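Long-range contacts in single-strand binding protein (Thermus thermophilus, PDB 2CWA), which binds single-stranded DNA and probably recruits partner proteins to it during DNA replication, recombination and repair: residues V8-A13 against W52-R57; G198-D203 against F214-E219. One frame throughout, in Å; residues are numbered along the deposited sequence.

Contact 1: residues V8-A13 against W52-R57; sequences VFLIGA and WYHRVR
L10 and W52 carry most of this contact, with H54 and V56 completing it. The strand axes of V8-A13 and W52-R57 run 9.1 Å apart at their closest and cross at -108°, and no hydrogen bond joins them. Such a separation is too wide for neighbouring strands of a sheet and fits two strands facing each other across the inside of a closed barrel, as expected for the OB fold of this family.

L10 points toward W52-R57 with CG anti to its carbonyl carbon (chi1 -65°), and its two methyl branches divide the opposite strand between them. CD2 lies over one face of the W52 indole, offset toward the rim, with CH2 as its nearest ring atom at 4.2 Å. The same methyl also comes within 4.4 Å of H54 CD2. On the other branch, CD1 meets V56 CG2 at 4.1 Å, the two side chains sliding past each other in opposite directions.

W52 sends the far end of its six-membered ring across to the first strand. Its CH2 corner stands 3.7 Å from I11 O, which sits at the ring edge near its plane, and 4.2 Å from G12 CA. A side-chain carbon at G12 would fall about 3.0 Å from W52 CH2, so the indole occupies the place that a larger residue would need.

L34, from strand 28-39, touches both L10 and W52, while I99 and A101, from strand 96-107, cover V56. H54 turns its NE2 to the carbonyl of L200 in a weak hydrogen bond. Across the two strands themselves, cohesion is therefore mainly van der Waals: L10 packs on the W52 ring and V56, and the indole edge fits against I11 O and the G12 backbone, without directional bonds.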
# COMPACT_ATOMS: atom_id res chain seq x y z
N VAL A 8 2.79 -4.04 -6.56
CA VAL A 8 1.89 -2.94 -6.22
C VAL A 8 1.49 -2.13 -7.45
O VAL A 8 2.35 -1.76 -8.25
CB VAL A 8 2.55 -1.98 -5.20
CG1 VAL A 8 1.67 -0.73 -5.01
CG2 VAL A 8 2.77 -2.70 -3.88
N PHE A 9 0.19 -1.87 -7.58
CA PHE A 9 -0.32 -1.08 -8.70
C PHE A 9 -1.18 0.05 -8.14
O PHE A 9 -2.22 -0.19 -7.52
CB PHE A 9 -1.16 -1.95 -9.63
CG PHE A 9 -0.40 -3.08 -10.26
CD1 PHE A 9 0.46 -2.85 -11.33
CD2 PHE A 9 -0.53 -4.38 -9.78
CE1 PHE A 9 1.18 -3.91 -11.92
CE2 PHE A 9 0.18 -5.44 -10.35
CZ PHE A 9 1.03 -5.20 -11.42
N LEU A 10 -0.74 1.28 -8.38
CA LEU A 10 -1.47 2.44 -7.88
C LEU A 10 -1.67 3.50 -8.94
O LEU A 10 -0.79 3.76 -9.77
CB LEU A 10 -0.70 3.08 -6.71
CG LEU A 10 -0.55 2.29 -5.42
CD1 LEU A 10 0.57 2.91 -4.58
CD2 LEU A 10 -1.88 2.31 -4.65
N ILE A 11 -2.86 4.09 -8.91
CA ILE A 11 -3.19 5.19 -9.79
C ILE A 11 -3.91 6.21 -8.91
O ILE A 11 -4.93 5.89 -8.28
CB ILE A 11 -4.14 4.80 -10.95
CG1 ILE A 11 -3.45 3.82 -11.91
CG2 ILE A 11 -4.52 6.07 -11.72
CD1 ILE A 11 -4.31 3.44 -13.12
N GLY A 12 -3.36 7.41 -8.83
CA GLY A 12 -3.95 8.46 -8.01
C GLY A 12 -3.40 9.81 -8.42
O GLY A 12 -2.63 9.91 -9.37
N ALA A 13 -3.80 10.84 -7.69
CA ALA A 13 -3.34 12.19 -7.98
C ALA A 13 -2.25 12.55 -6.98
O ALA A 13 -2.25 12.08 -5.86
CB ALA A 13 -4.51 13.18 -7.85
N TRP A 52 -7.40 7.18 0.49
CA TRP A 52 -6.04 6.90 0.91
C TRP A 52 -5.01 7.90 0.40
O TRP A 52 -5.19 8.54 -0.63
CB TRP A 52 -5.63 5.49 0.47
CG TRP A 52 -5.93 5.18 -0.97
CD1 TRP A 52 -7.02 4.50 -1.46
CD2 TRP A 52 -5.14 5.53 -2.12
NE1 TRP A 52 -6.95 4.40 -2.83
CE2 TRP A 52 -5.81 5.03 -3.26
CE3 TRP A 52 -3.93 6.22 -2.29
CZ2 TRP A 52 -5.31 5.19 -4.56
CZ3 TRP A 52 -3.43 6.39 -3.58
CH2 TRP A 52 -4.13 5.87 -4.70
N TYR A 53 -3.93 8.01 1.17
CA TYR A 53 -2.80 8.88 0.86
C TYR A 53 -1.61 7.95 1.06
O TYR A 53 -1.33 7.52 2.18
CB TYR A 53 -2.71 10.03 1.86
CG TYR A 53 -3.82 11.04 1.71
CD1 TYR A 53 -3.68 12.13 0.87
CD2 TYR A 53 -5.03 10.88 2.40
CE1 TYR A 53 -4.71 13.06 0.72
CE2 TYR A 53 -6.06 11.79 2.25
CZ TYR A 53 -5.90 12.88 1.41
OH TYR A 53 -6.92 13.78 1.25
N HIS A 54 -0.93 7.61 -0.02
CA HIS A 54 0.20 6.70 0.09
C HIS A 54 1.51 7.34 -0.34
O HIS A 54 1.59 7.93 -1.41
CB HIS A 54 -0.05 5.43 -0.74
CG HIS A 54 -1.00 4.47 -0.11
ND1 HIS A 54 -0.79 3.93 1.14
CD2 HIS A 54 -2.17 3.95 -0.55
CE1 HIS A 54 -1.79 3.11 1.44
NE2 HIS A 54 -2.64 3.11 0.43
N ARG A 55 2.51 7.24 0.52
CA ARG A 55 3.82 7.80 0.20
C ARG A 55 4.56 6.75 -0.61
O ARG A 55 4.65 5.59 -0.21
CB ARG A 55 4.59 8.13 1.48
CG ARG A 55 3.99 9.28 2.28
CD ARG A 55 4.94 9.78 3.36
NE ARG A 55 5.05 8.86 4.49
CZ ARG A 55 4.09 8.66 5.39
NH1 ARG A 55 2.94 9.31 5.30
NH2 ARG A 55 4.29 7.81 6.39
N VAL A 56 5.08 7.15 -1.76
CA VAL A 56 5.81 6.24 -2.62
C VAL A 56 7.19 6.81 -2.89
O VAL A 56 7.35 8.02 -3.01
CB VAL A 56 5.09 6.05 -3.97
CG1 VAL A 56 5.85 5.08 -4.82
CG2 VAL A 56 3.67 5.53 -3.73
N ARG A 57 8.19 5.94 -2.98
CA ARG A 57 9.55 6.39 -3.24
C ARG A 57 10.15 5.85 -4.53
O ARG A 57 10.26 4.64 -4.72
CB ARG A 57 10.46 6.00 -2.07
CG ARG A 57 11.94 6.23 -2.34
CD ARG A 57 12.76 6.11 -1.06
NE ARG A 57 12.48 7.21 -0.15
CZ ARG A 57 13.07 7.37 1.04
NH1 ARG A 57 13.96 6.49 1.46
NH2 ARG A 57 12.76 8.41 1.79

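Contact 2: residues G198-D203 against F214-E219; sequences GRLVND and FQTRVE
R199, V201 and D203 pair with E219, R217 and Q215 through six backbone hydrogen bonds in a regular antiparallel ladder, a beta hairpin within the second SSB range consistent with a wall of its OB barrel, the segment axes 4.5 Å apart and 147° between their directions; L200-V218 and N202-T216 are the non-hydrogen-bonded pairs between.

The face bearing R199, V201 and D203 is dominated by charge. R217 grips D203 side-on: NH2 donates to OD1 at 2.9 Å on its syn lone pair, and NE donates to OD2 at 2.8 Å. Guanidinium and carboxylate planes are only 16° apart. OD2 also accepts from Q215 NE2 at 2.7 Å, on its anti lone pair, so three N-H groups fix the carboxylate's rotation. With an alanine at D203, the R217 guanidinium would probably lose its charge partner and the Q215 amide would be set free to turn. V201 CG2 lies over one face of that guanidinium, offset toward the rim.

Farther along, R199 runs beside E219, pointing the same way, and NH1 forms a salt bridge to OE2 at 2.8 Å; R48 pairs with OE1 of the same carboxylate.

The reverse face is mixed: L200 CD2 packs on V218 CG2 at 3.7 Å beside the polar pair N202 and T216. Near the F214 end, the N202 amide lies against the CZ end of the ring, the planes 45° apart, while its ND2 donates to the carbonyl of Y53. D203 O stands over a face of F214. The hairpin thus pairs its charges on one face, where flanking arginines would be expected to stabilise both carboxylates as anions.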
# COMPACT_ATOMS: atom_id res chain seq x y z
N GLY A 198 -5.11 -7.41 -2.58
CA GLY A 198 -5.73 -6.47 -1.67
C GLY A 198 -5.51 -5.02 -2.03
O GLY A 198 -5.09 -4.69 -3.13
N ARG A 199 -5.81 -4.16 -1.07
CA ARG A 199 -5.65 -2.73 -1.25
C ARG A 199 -4.74 -2.26 -0.12
O ARG A 199 -4.82 -2.77 1.00
CB ARG A 199 -7.00 -2.03 -1.19
CG ARG A 199 -7.91 -2.49 -0.06
CD ARG A 199 -9.33 -1.98 -0.24
NE ARG A 199 -9.41 -0.54 -0.06
CZ ARG A 199 -9.45 0.06 1.12
NH1 ARG A 199 -9.45 -0.66 2.24
NH2 ARG A 199 -9.49 1.39 1.20
N LEU A 200 -3.86 -1.32 -0.42
CA LEU A 200 -2.96 -0.81 0.60
C LEU A 200 -3.70 0.19 1.48
O LEU A 200 -4.41 1.05 0.98
CB LEU A 200 -1.77 -0.10 -0.05
CG LEU A 200 -0.84 -1.02 -0.85
CD1 LEU A 200 0.20 -0.19 -1.58
CD2 LEU A 200 -0.19 -2.01 0.10
N VAL A 201 -3.54 0.05 2.79
CA VAL A 201 -4.17 0.97 3.73
C VAL A 201 -3.13 1.37 4.76
O VAL A 201 -2.09 0.72 4.88
CB VAL A 201 -5.36 0.31 4.46
CG1 VAL A 201 -6.36 -0.23 3.44
CG2 VAL A 201 -4.88 -0.79 5.38
N ASN A 202 -3.40 2.44 5.49
CA ASN A 202 -2.47 2.86 6.52
C ASN A 202 -3.16 3.43 7.75
O ASN A 202 -4.29 3.91 7.68
CB ASN A 202 -1.47 3.88 5.95
CG ASN A 202 -2.15 5.03 5.25
OD1 ASN A 202 -3.05 5.66 5.79
ND2 ASN A 202 -1.70 5.32 4.03
N ASP A 203 -2.48 3.34 8.88
CA ASP A 203 -3.00 3.86 10.13
C ASP A 203 -2.08 5.01 10.53
O ASP A 203 -0.88 4.96 10.25
CB ASP A 203 -2.99 2.79 11.23
CG ASP A 203 -3.49 1.44 10.75
OD1 ASP A 203 -4.57 1.39 10.12
OD2 ASP A 203 -2.81 0.42 11.01
N PHE A 214 2.74 6.24 12.07
CA PHE A 214 2.16 5.89 10.79
C PHE A 214 2.62 4.49 10.41
O PHE A 214 3.77 4.13 10.65
CB PHE A 214 2.63 6.89 9.73
CG PHE A 214 1.96 6.74 8.39
CD1 PHE A 214 0.90 7.56 8.03
CD2 PHE A 214 2.41 5.78 7.48
CE1 PHE A 214 0.30 7.45 6.78
CE2 PHE A 214 1.82 5.66 6.23
CZ PHE A 214 0.76 6.49 5.88
N GLN A 215 1.71 3.69 9.83
CA GLN A 215 2.05 2.33 9.40
C GLN A 215 1.24 1.90 8.19
O GLN A 215 0.10 2.35 8.00
CB GLN A 215 1.84 1.33 10.54
CG GLN A 215 0.53 1.46 11.29
CD GLN A 215 0.44 0.47 12.44
OE1 GLN A 215 1.42 0.21 13.14
NE2 GLN A 215 -0.75 -0.08 12.66
N THR A 216 1.82 1.04 7.37
CA THR A 216 1.15 0.57 6.17
C THR A 216 0.83 -0.91 6.27
O THR A 216 1.63 -1.70 6.77
CB THR A 216 2.01 0.81 4.91
OG1 THR A 216 2.22 2.22 4.75
CG2 THR A 216 1.33 0.25 3.66
N ARG A 217 -0.36 -1.27 5.81
CA ARG A 217 -0.82 -2.65 5.85
C ARG A 217 -1.63 -2.92 4.59
O ARG A 217 -1.74 -2.07 3.71
CB ARG A 217 -1.71 -2.89 7.08
CG ARG A 217 -1.04 -2.63 8.42
CD ARG A 217 -2.02 -2.85 9.58
NE ARG A 217 -3.12 -1.88 9.53
CZ ARG A 217 -4.34 -2.14 9.07
NH1 ARG A 217 -4.65 -3.34 8.60
NH2 ARG A 217 -5.26 -1.18 9.07
N VAL A 218 -2.20 -4.12 4.52
CA VAL A 218 -3.00 -4.51 3.37
C VAL A 218 -4.36 -5.06 3.79
O VAL A 218 -4.45 -5.83 4.75
CB VAL A 218 -2.30 -5.62 2.53
CG1 VAL A 218 -3.21 -6.04 1.36
CG2 VAL A 218 -0.95 -5.13 2.03
N GLU A 219 -5.40 -4.63 3.09
CA GLU A 219 -6.75 -5.11 3.35
C GLU A 219 -7.04 -6.04 2.18
O GLU A 219 -7.03 -5.62 1.03
CB GLU A 219 -7.75 -3.96 3.37
CG GLU A 219 -9.20 -4.41 3.44
CD GLU A 219 -10.16 -3.26 3.61
OE1 GLU A 219 -10.15 -2.63 4.69
OE2 GLU A 219 -10.92 -2.96 2.67

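From the N terminus, strand 5-22 is followed by strands 28-39 and 49-59, and contact 1 closes a loop of 38 residues across the first SSB range. The chain then passes through strands 75-85 and 96-107 before entering the second range, where contact 2 closes the hairpin of strands 193-206 and 212-220, with ten residues between its segments. The loops lie in series, neither nesting nor crossing. Their centres are nevertheless only 11 Å apart, and they touch: R55 makes a cation-pi contact with F214. The 52-57 strand therefore faces V8-A13 within its own range and also meets the hairpin of the other, tying the two SSB ranges together.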